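Local coordinates for protein transcription termination factor NusA (Planctomyces limnophilus, PDB 4MTN) that probably takes part in both transcription termination and antitermination, binding the core RNA polymerase and nascent RNA, at residues D269-P274 against L280-D285; N260-S265 against W308-M313. One frame throughout, in Å; residues are numbered along the deposited sequence.

Interaction 1 (D269-P274 against L280-D285); sequences DVILCP and LVLVRD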
ATOM      1  N   ASP A 269     -29.672 -12.951   2.055  1.00 91.66           N
ATOM      2  CA  ASP A 269     -29.396 -13.120   0.631  1.00 86.22           C
ATOM      3  C   ASP A 269     -28.143 -12.374   0.186  1.00 78.28           C
ATOM      4  O   ASP A 269     -27.822 -11.306   0.708  1.00 74.27           O
ATOM      5  CB  ASP A 269     -30.590 -12.653  -0.204  1.00 90.21           C
ATOM      6  CG  ASP A 269     -31.722 -13.659  -0.220  1.00 98.50           C
ATOM      7  OD1 ASP A 269     -31.443 -14.873  -0.139  1.00101.91           O
ATOM      8  OD2 ASP A 269     -32.893 -13.233  -0.318  1.00101.49           O
ATOM      9  N   VAL A 270     -27.439 -12.950  -0.783  1.00 76.07           N
ATOM     10  CA  VAL A 270     -26.285 -12.304  -1.394  1.00 72.39           C
ATOM     11  C   VAL A 270     -26.533 -12.108  -2.885  1.00 76.06           C
ATOM     12  O   VAL A 270     -26.631 -13.075  -3.640  1.00 77.89           O
ATOM     13  CB  VAL A 270     -24.995 -13.120  -1.190  1.00 67.19           C
ATOM     14  CG1 VAL A 270     -23.851 -12.514  -1.989  1.00 65.50           C
ATOM     15  CG2 VAL A 270     -24.641 -13.193   0.287  1.00 64.60           C
ATOM     16  N   ILE A 271     -26.637 -10.850  -3.302  1.00 76.26           N
ATOM     17  CA  ILE A 271     -26.951 -10.526  -4.689  1.00 77.28           C
ATOM     18  C   ILE A 271     -25.767  -9.863  -5.388  1.00 77.22           C
ATOM     19  O   ILE A 271     -25.209  -8.885  -4.893  1.00 75.79           O
ATOM     20  CB  ILE A 271     -28.179  -9.600  -4.780  1.00 77.79           C
ATOM     21  CG1 ILE A 271     -29.358 -10.208  -4.015  1.00 77.71           C
ATOM     22  CG2 ILE A 271     -28.549  -9.341  -6.234  1.00 79.73           C
ATOM     23  CD1 ILE A 271     -30.587  -9.325  -3.978  1.00 77.95           C
ATOM     24  N   LEU A 272     -25.392 -10.405  -6.542  1.00 77.79           N
ATOM     25  CA  LEU A 272     -24.260  -9.886  -7.301  1.00 76.74           C
ATOM     26  C   LEU A 272     -24.711  -8.912  -8.388  1.00 76.96           C
ATOM     27  O   LEU A 272     -25.571  -9.236  -9.207  1.00 78.40           O
ATOM     28  CB  LEU A 272     -23.463 -11.034  -7.929  1.00 76.82           C
ATOM     29  CG  LEU A 272     -22.456 -11.788  -7.054  1.00 74.85           C
ATOM     30  CD1 LEU A 272     -23.149 -12.661  -6.017  1.00 74.58           C
ATOM     31  CD2 LEU A 272     -21.522 -12.621  -7.918  1.00 74.63           C
ATOM     32  N   CYS A 273     -24.122  -7.720  -8.385  1.00 75.15           N
ATOM     33  CA  CYS A 273     -24.397  -6.717  -9.410  1.00 72.88           C
ATOM     34  C   CYS A 273     -23.110  -6.346 -10.141  1.00 71.31           C
ATOM     35  O   CYS A 273     -22.480  -5.338  -9.821  1.00 69.15           O
ATOM     36  CB  CYS A 273     -25.035  -5.469  -8.794  1.00 71.66           C
ATOM     37  SG  CYS A 273     -26.522  -5.786  -7.815  1.00 63.66           S
ATOM     38  N   PRO A 274     -22.719  -7.167 -11.130  1.00 70.49           N
ATOM     39  CA  PRO A 274     -21.453  -7.037 -11.864  1.00 70.08           C
ATOM     40  C   PRO A 274     -21.251  -5.673 -12.525  1.00 70.22           C
ATOM     41  O   PRO A 274     -20.119  -5.189 -12.582  1.00 69.56           O
ATOM     42  CB  PRO A 274     -21.553  -8.136 -12.928  1.00 70.85           C
ATOM     43  CG  PRO A 274     -22.503  -9.129 -12.358  1.00 69.99           C
ATOM     44  CD  PRO A 274     -23.509  -8.318 -11.603  1.00 69.97           C
ATOM     45  N   LEU A 280     -24.910  -6.955  -3.347  1.00 70.68           N
ATOM     46  CA  LEU A 280     -26.051  -6.509  -2.560  1.00 75.58           C
ATOM     47  C   LEU A 280     -26.380  -7.521  -1.466  1.00 76.57           C
ATOM     48  O   LEU A 280     -26.803  -8.641  -1.749  1.00 79.05           O
ATOM     49  CB  LEU A 280     -27.266  -6.280  -3.460  1.00 79.48           C
ATOM     50  CG  LEU A 280     -28.443  -5.527  -2.841  1.00 81.91           C
ATOM     51  CD1 LEU A 280     -28.001  -4.156  -2.353  1.00 83.22           C
ATOM     52  CD2 LEU A 280     -29.577  -5.400  -3.844  1.00 83.06           C
ATOM     53  N   VAL A 281     -26.181  -7.114  -0.216  1.00 72.58           N
ATOM     54  CA  VAL A 281     -26.387  -8.002   0.921  1.00 71.23           C
ATOM     55  C   VAL A 281     -27.671  -7.668   1.675  1.00 71.37           C
ATOM     56  O   VAL A 281     -27.838  -6.553   2.173  1.00 70.79           O
ATOM     57  CB  VAL A 281     -25.194  -7.942   1.896  1.00 69.10           C
ATOM     58  CG1 VAL A 281     -25.524  -8.661   3.193  1.00 70.23           C
ATOM     59  CG2 VAL A 281     -23.953  -8.539   1.249  1.00 67.54           C
ATOM     60  N   LEU A 282     -28.575  -8.640   1.754  1.00 71.05           N
ATOM     61  CA  LEU A 282     -29.843  -8.461   2.453  1.00 72.74           C
ATOM     62  C   LEU A 282     -29.743  -8.908   3.909  1.00 76.06           C
ATOM     63  O   LEU A 282     -29.344 -10.037   4.202  1.00 73.92           O
ATOM     64  CB  LEU A 282     -30.958  -9.224   1.739  1.00 74.21           C
ATOM     65  CG  LEU A 282     -31.341  -8.663   0.369  1.00 73.55           C
ATOM     66  CD1 LEU A 282     -32.435  -9.498  -0.272  1.00 77.72           C
ATOM     67  CD2 LEU A 282     -31.776  -7.213   0.500  1.00 72.03           C
ATOM     68  N   VAL A 283     -30.117  -8.013   4.817  1.00 76.97           N
ATOM     69  CA  VAL A 283     -29.955  -8.242   6.247  1.00 75.74           C
ATOM     70  C   VAL A 283     -31.194  -7.793   7.022  1.00 81.92           C
ATOM     71  O   VAL A 283     -31.727  -6.711   6.779  1.00 86.70           O
ATOM     72  CB  VAL A 283     -28.702  -7.506   6.780  1.00 72.65           C
ATOM     73  CG1 VAL A 283     -28.766  -7.332   8.282  1.00 72.90           C
ATOM     74  CG2 VAL A 283     -27.436  -8.250   6.379  1.00 70.79           C
ATOM     75  N   ARG A 284     -31.648  -8.630   7.952  1.00 82.52           N
ATOM     76  CA  ARG A 284     -32.824  -8.324   8.761  1.00 84.30           C
ATOM     77  C   ARG A 284     -32.573  -7.132   9.682  1.00 83.42           C
ATOM     78  O   ARG A 284     -31.427  -6.789   9.970  1.00 80.20           O
ATOM     79  CB  ARG A 284     -33.240  -9.549   9.579  1.00 88.53           C
ATOM     80  CG  ARG A 284     -32.092 -10.216  10.318  1.00 89.98           C
ATOM     81  CD  ARG A 284     -32.545 -11.480  11.033  1.00 93.55           C
ATOM     82  NE  ARG A 284     -31.433 -12.157  11.692  1.00 96.18           N
ATOM     83  CZ  ARG A 284     -31.536 -13.319  12.329  1.00 99.23           C
ATOM     84  NH1 ARG A 284     -32.705 -13.941  12.395  1.00104.39           N
ATOM     85  NH2 ARG A 284     -30.468 -13.860  12.899  1.00 97.90           N
ATOM     86  N   ASP A 285     -33.656  -6.508  10.137  1.00 87.83           N
ATOM     87  CA  ASP A 285     -33.595  -5.250  10.880  1.00 90.81           C
ATOM     88  C   ASP A 285     -32.688  -5.282  12.110  1.00 91.20           C
ATOM     89  O   ASP A 285     -31.893  -4.367  12.321  1.00 87.06           O
ATOM     90  CB  ASP A 285     -35.003  -4.831  11.307  1.00 96.37           C
ATOM     91  CG  ASP A 285     -35.954  -4.707  10.134  1.00 99.76           C
ATOM     92  OD1 ASP A 285     -35.962  -3.641   9.484  1.00100.14           O
ATOM     93  OD2 ASP A 285     -36.693  -5.677   9.863  1.00102.80           O
TER
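Ile271 and Leu280 lie side by side across an antiparallel beta hairpin, both pointing the same way from the sheet, and their CB atoms are 3.7 Å apart. The two strands run at 164° to each other. Ile271 and Leu280 form a hydrogen-bonded antiparallel pair, in which the bond from Ile271 N to Leu280 O measures 2.7 Å. Further along, Leu282 N also donates to Asp269 O at 3.0 Å.

The side chain of Ile271 can be followed outward. Ile271 CB is 3.5 Å from Leu280 O and close to Leu280 CB as well. With chi1 at -53°, Ile271 CG1 stands beside the backbone N and stays near that same carbonyl, 3.8 Å from Leu280 O. The extended second torsion then carries Ile271 CD1 to two methyls at once, 4.1 Å from Leu280 CD2 and 4.1 Å from Leu282 CD1. At the neighbouring position Leu282 CD1 also meets Asp269 CB at 3.7 Å, while Asp269 OD2 flanks the same methyl.

On this face, Leu280 and Leu282 are met by Leu318 of helix 316-330. Val270 and Val281, a non-hydrogen-bonded pair, project from the other face, where Pro259 and Val258 of helix 254-261 touch them; the carbonyl of Val270 is also bonded to Gln255.

Direction and register of the hairpin are thus written in backbone hydrogen bonds, whereas side-chain packing across it is largely apolar and adds no hydrogen bond. The exposed carboxylate of Asp269 sits at the border of that apolar patch, in contrast to Leu280 and Leu282 of the partner strand, which are buried on the face that Leu318 covers.

Interaction 2 (N260-S265 against W308-M313); sequences NAMQPS and WDIDVM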
ATOM      1  N   ASN A 260     -19.215 -14.783   5.258  1.00 51.32           N
ATOM      2  CA  ASN A 260     -18.107 -14.992   6.184  1.00 53.69           C
ATOM      3  C   ASN A 260     -17.442 -13.680   6.584  1.00 56.27           C
ATOM      4  O   ASN A 260     -17.056 -13.494   7.737  1.00 57.85           O
ATOM      5  CB  ASN A 260     -17.066 -15.931   5.568  1.00 55.66           C
ATOM      6  CG  ASN A 260     -17.551 -17.363   5.479  1.00 59.14           C
ATOM      7  OD1 ASN A 260     -18.707 -17.661   5.781  1.00 62.28           O
ATOM      8  ND2 ASN A 260     -16.667 -18.260   5.058  1.00 57.59           N
ATOM      9  N   ALA A 261     -17.311 -12.774   5.620  1.00 55.70           N
ATOM     10  CA  ALA A 261     -16.675 -11.485   5.858  1.00 52.10           C
ATOM     11  C   ALA A 261     -17.625 -10.522   6.567  1.00 51.49           C
ATOM     12  O   ALA A 261     -17.192  -9.540   7.170  1.00 46.67           O
ATOM     13  CB  ALA A 261     -16.192 -10.884   4.545  1.00 52.51           C
HETATM   14  N   MSE A 262     -18.921 -10.814   6.496  1.00 54.18           N
HETATM   15  CA  MSE A 262     -19.935  -9.960   7.106  1.00 55.69           C
HETATM   16  C   MSE A 262     -20.174 -10.305   8.573  1.00 60.25           C
HETATM   17  O   MSE A 262     -21.005  -9.682   9.234  1.00 62.64           O
HETATM   18  CB  MSE A 262     -21.249 -10.056   6.328  1.00 56.28           C
HETATM   19  CG  MSE A 262     -21.239  -9.319   4.999  1.00 58.17           C
HETATM   20 SE   MSE A 262     -20.902  -7.409   5.203  1.00 80.93          SE
HETATM   21  CE  MSE A 262     -22.429  -6.954   6.325  1.00 72.59           C
ATOM     22  N   GLN A 263     -19.450 -11.302   9.073  1.00 60.68           N
ATOM     23  CA  GLN A 263     -19.528 -11.682  10.480  1.00 64.21           C
ATOM     24  C   GLN A 263     -19.135 -10.501  11.367  1.00 69.27           C
ATOM     25  O   GLN A 263     -18.340  -9.657  10.953  1.00 70.50           O
ATOM     26  CB  GLN A 263     -18.628 -12.889  10.760  1.00 64.56           C
ATOM     27  CG  GLN A 263     -19.118 -14.192  10.143  1.00 65.61           C
ATOM     28  CD  GLN A 263     -20.391 -14.708  10.790  1.00 67.26           C
ATOM     29  OE1 GLN A 263     -20.672 -14.417  11.953  1.00 68.57           O
ATOM     30  NE2 GLN A 263     -21.168 -15.479  10.037  1.00 66.60           N
ATOM     31  N   PRO A 264     -19.678 -10.435  12.596  1.00 73.17           N
ATOM     32  CA  PRO A 264     -20.590 -11.365  13.281  1.00 74.58           C
ATOM     33  C   PRO A 264     -22.013 -11.412  12.721  1.00 76.53           C
ATOM     34  O   PRO A 264     -22.740 -12.362  13.011  1.00 83.27           O
ATOM     35  CB  PRO A 264     -20.615 -10.833  14.723  1.00 75.39           C
ATOM     36  CG  PRO A 264     -19.443  -9.911  14.832  1.00 74.68           C
ATOM     37  CD  PRO A 264     -19.287  -9.322  13.475  1.00 72.91           C
ATOM     38  N   SER A 265     -22.405 -10.408  11.943  1.00 74.28           N
ATOM     39  CA  SER A 265     -23.777 -10.317  11.447  1.00 74.68           C
ATOM     40  C   SER A 265     -24.154 -11.496  10.552  1.00 75.06           C
ATOM     41  O   SER A 265     -23.307 -12.063   9.862  1.00 76.00           O
ATOM     42  CB  SER A 265     -23.982  -9.006  10.686  1.00 71.10           C
ATOM     43  OG  SER A 265     -23.234  -8.991   9.483  1.00 66.62           O
ATOM     44  N   TRP A 308     -15.240  -6.409  -3.557  1.00 63.32           N
ATOM     45  CA  TRP A 308     -16.433  -5.834  -4.167  1.00 65.76           C
ATOM     46  C   TRP A 308     -16.992  -4.724  -3.288  1.00 65.71           C
ATOM     47  O   TRP A 308     -16.468  -4.453  -2.207  1.00 64.67           O
ATOM     48  CB  TRP A 308     -17.497  -6.910  -4.393  1.00 66.76           C
ATOM     49  CG  TRP A 308     -17.181  -7.866  -5.504  1.00 71.41           C
ATOM     50  CD1 TRP A 308     -16.089  -8.678  -5.602  1.00 72.24           C
ATOM     51  CD2 TRP A 308     -17.978  -8.124  -6.667  1.00 75.93           C
ATOM     52  NE1 TRP A 308     -16.151  -9.419  -6.758  1.00 74.25           N
ATOM     53  CE2 TRP A 308     -17.302  -9.098  -7.430  1.00 77.76           C
ATOM     54  CE3 TRP A 308     -19.195  -7.623  -7.139  1.00 77.07           C
ATOM     55  CZ2 TRP A 308     -17.801  -9.579  -8.638  1.00 80.14           C
ATOM     56  CZ3 TRP A 308     -19.690  -8.103  -8.339  1.00 79.42           C
ATOM     57  CH2 TRP A 308     -18.994  -9.071  -9.074  1.00 80.50           C
ATOM     58  N   ASP A 309     -18.062  -4.087  -3.751  1.00 65.43           N
ATOM     59  CA  ASP A 309     -18.736  -3.062  -2.966  1.00 67.52           C
ATOM     60  C   ASP A 309     -19.986  -3.645  -2.322  1.00 68.83           C
ATOM     61  O   ASP A 309     -20.919  -4.048  -3.014  1.00 70.44           O
ATOM     62  CB  ASP A 309     -19.091  -1.855  -3.836  1.00 73.63           C
ATOM     63  CG  ASP A 309     -19.890  -0.809  -3.082  1.00 78.01           C
ATOM     64  OD1 ASP A 309     -19.308  -0.122  -2.216  1.00 79.01           O
ATOM     65  OD2 ASP A 309     -21.101  -0.672  -3.359  1.00 79.69           O
ATOM     66  N   ILE A 310     -19.999  -3.697  -0.996  1.00 67.69           N
ATOM     67  CA  ILE A 310     -21.114  -4.290  -0.273  1.00 62.19           C
ATOM     68  C   ILE A 310     -22.133  -3.237   0.149  1.00 61.91           C
ATOM     69  O   ILE A 310     -21.800  -2.280   0.848  1.00 57.82           O
ATOM     70  CB  ILE A 310     -20.631  -5.054   0.974  1.00 57.66           C
ATOM     71  CG1 ILE A 310     -19.704  -6.200   0.566  1.00 54.73           C
ATOM     72  CG2 ILE A 310     -21.814  -5.579   1.771  1.00 55.95           C
ATOM     73  CD1 ILE A 310     -19.226  -7.040   1.731  1.00 52.34           C
ATOM     74  N   ASP A 311     -23.375  -3.419  -0.287  1.00 67.17           N
ATOM     75  CA  ASP A 311     -24.463  -2.526   0.090  1.00 71.52           C
ATOM     76  C   ASP A 311     -25.468  -3.277   0.958  1.00 68.38           C
ATOM     77  O   ASP A 311     -26.153  -4.182   0.483  1.00 68.92           O
ATOM     78  CB  ASP A 311     -25.148  -1.955  -1.154  1.00 78.90           C
ATOM     79  CG  ASP A 311     -25.864  -0.647  -0.880  1.00 79.85           C
ATOM     80  OD1 ASP A 311     -26.173  -0.367   0.298  1.00 80.23           O
ATOM     81  OD2 ASP A 311     -26.119   0.103  -1.846  1.00 83.89           O
ATOM     82  N   VAL A 312     -25.551  -2.900   2.230  1.00 67.11           N
ATOM     83  CA  VAL A 312     -26.404  -3.611   3.178  1.00 68.17           C
ATOM     84  C   VAL A 312     -27.775  -2.961   3.329  1.00 72.66           C
ATOM     85  O   VAL A 312     -27.889  -1.808   3.749  1.00 75.49           O
ATOM     86  CB  VAL A 312     -25.743  -3.705   4.564  1.00 63.46           C
ATOM     87  CG1 VAL A 312     -26.706  -4.312   5.571  1.00 66.30           C
ATOM     88  CG2 VAL A 312     -24.471  -4.525   4.482  1.00 61.20           C
HETATM   89  N   MSE A 313     -28.811  -3.715   2.978  1.00 75.30           N
HETATM   90  CA  MSE A 313     -30.190  -3.264   3.116  1.00 80.12           C
HETATM   91  C   MSE A 313     -31.059  -4.384   3.672  1.00 80.50           C
HETATM   92  O   MSE A 313     -30.634  -5.538   3.729  1.00 78.62           O
HETATM   93  CB  MSE A 313     -30.753  -2.799   1.769  1.00 82.90           C
HETATM   94  CG  MSE A 313     -29.956  -1.704   1.085  1.00 86.19           C
HETATM   95 SE   MSE A 313     -30.666  -1.290  -0.681  1.00159.46          SE
HETATM   96  CE  MSE A 313     -32.406  -0.598  -0.145  1.00105.93           C
TER
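Met262, present as selenomethionine, reaches from just beyond the end of helix 254-261 to the strand 309-313 and makes the whole contact with its last two atoms. Met262 SE sits over both branch ends of Ile310, 3.9 Å from Ile310 CD1 and 4.0 Å from Ile310 CG2. Met262 CE continues past it to Val312 CG2 at 3.7 Å. Bends at chi2 (-60°) and chi3 (-60°) fold the chain back, turning CE along the strand from Ile310 toward Val312, and the selenomethionine overlaps both strand side chains from the opposing direction.

The packed part is apolar, with Met262 and Ile310 buried and Val312 partly open. Ala291 of helix 285-292 borders Met262, and Val299 of helix 297-306 touches both Ile310 and Val312. On the loose side the chain swings away from the strand: Gln263 and Pro264, joined by a cis peptide bond, are exposed. The backbones stay well apart, with 9.4 Å between Met262 CA and Ile310 CA, so a single long side chain bridges the layers.

Three helices packed on one face of a three-stranded mixed sheet, in the order alpha-beta-beta-alpha-alpha-beta, are consistent with a type II KH domain, a fold the NusA family contains.

How the interactions relate
From the N-terminal side, helix 254-261 leads into Met262 and then into strand 269-273. After a short turn, strand 278-282 comes back against it, and interaction 1 closes this hairpin. The chain next makes helices 285-292 and 297-306 and returns as strand 309-313, where interaction 2 closes a larger loop that encloses the first without crossing it. Strand 278-282 is the shared element: it pairs antiparallel with 269-273 and parallel with 309-313, with probable hydrogen bonds Val281 N to Asp311 O and Val283 N to Met313 O. Interaction 1 pairs two of the sheet's strands; interaction 2 packs the residue following helix 254-261 on its third strand.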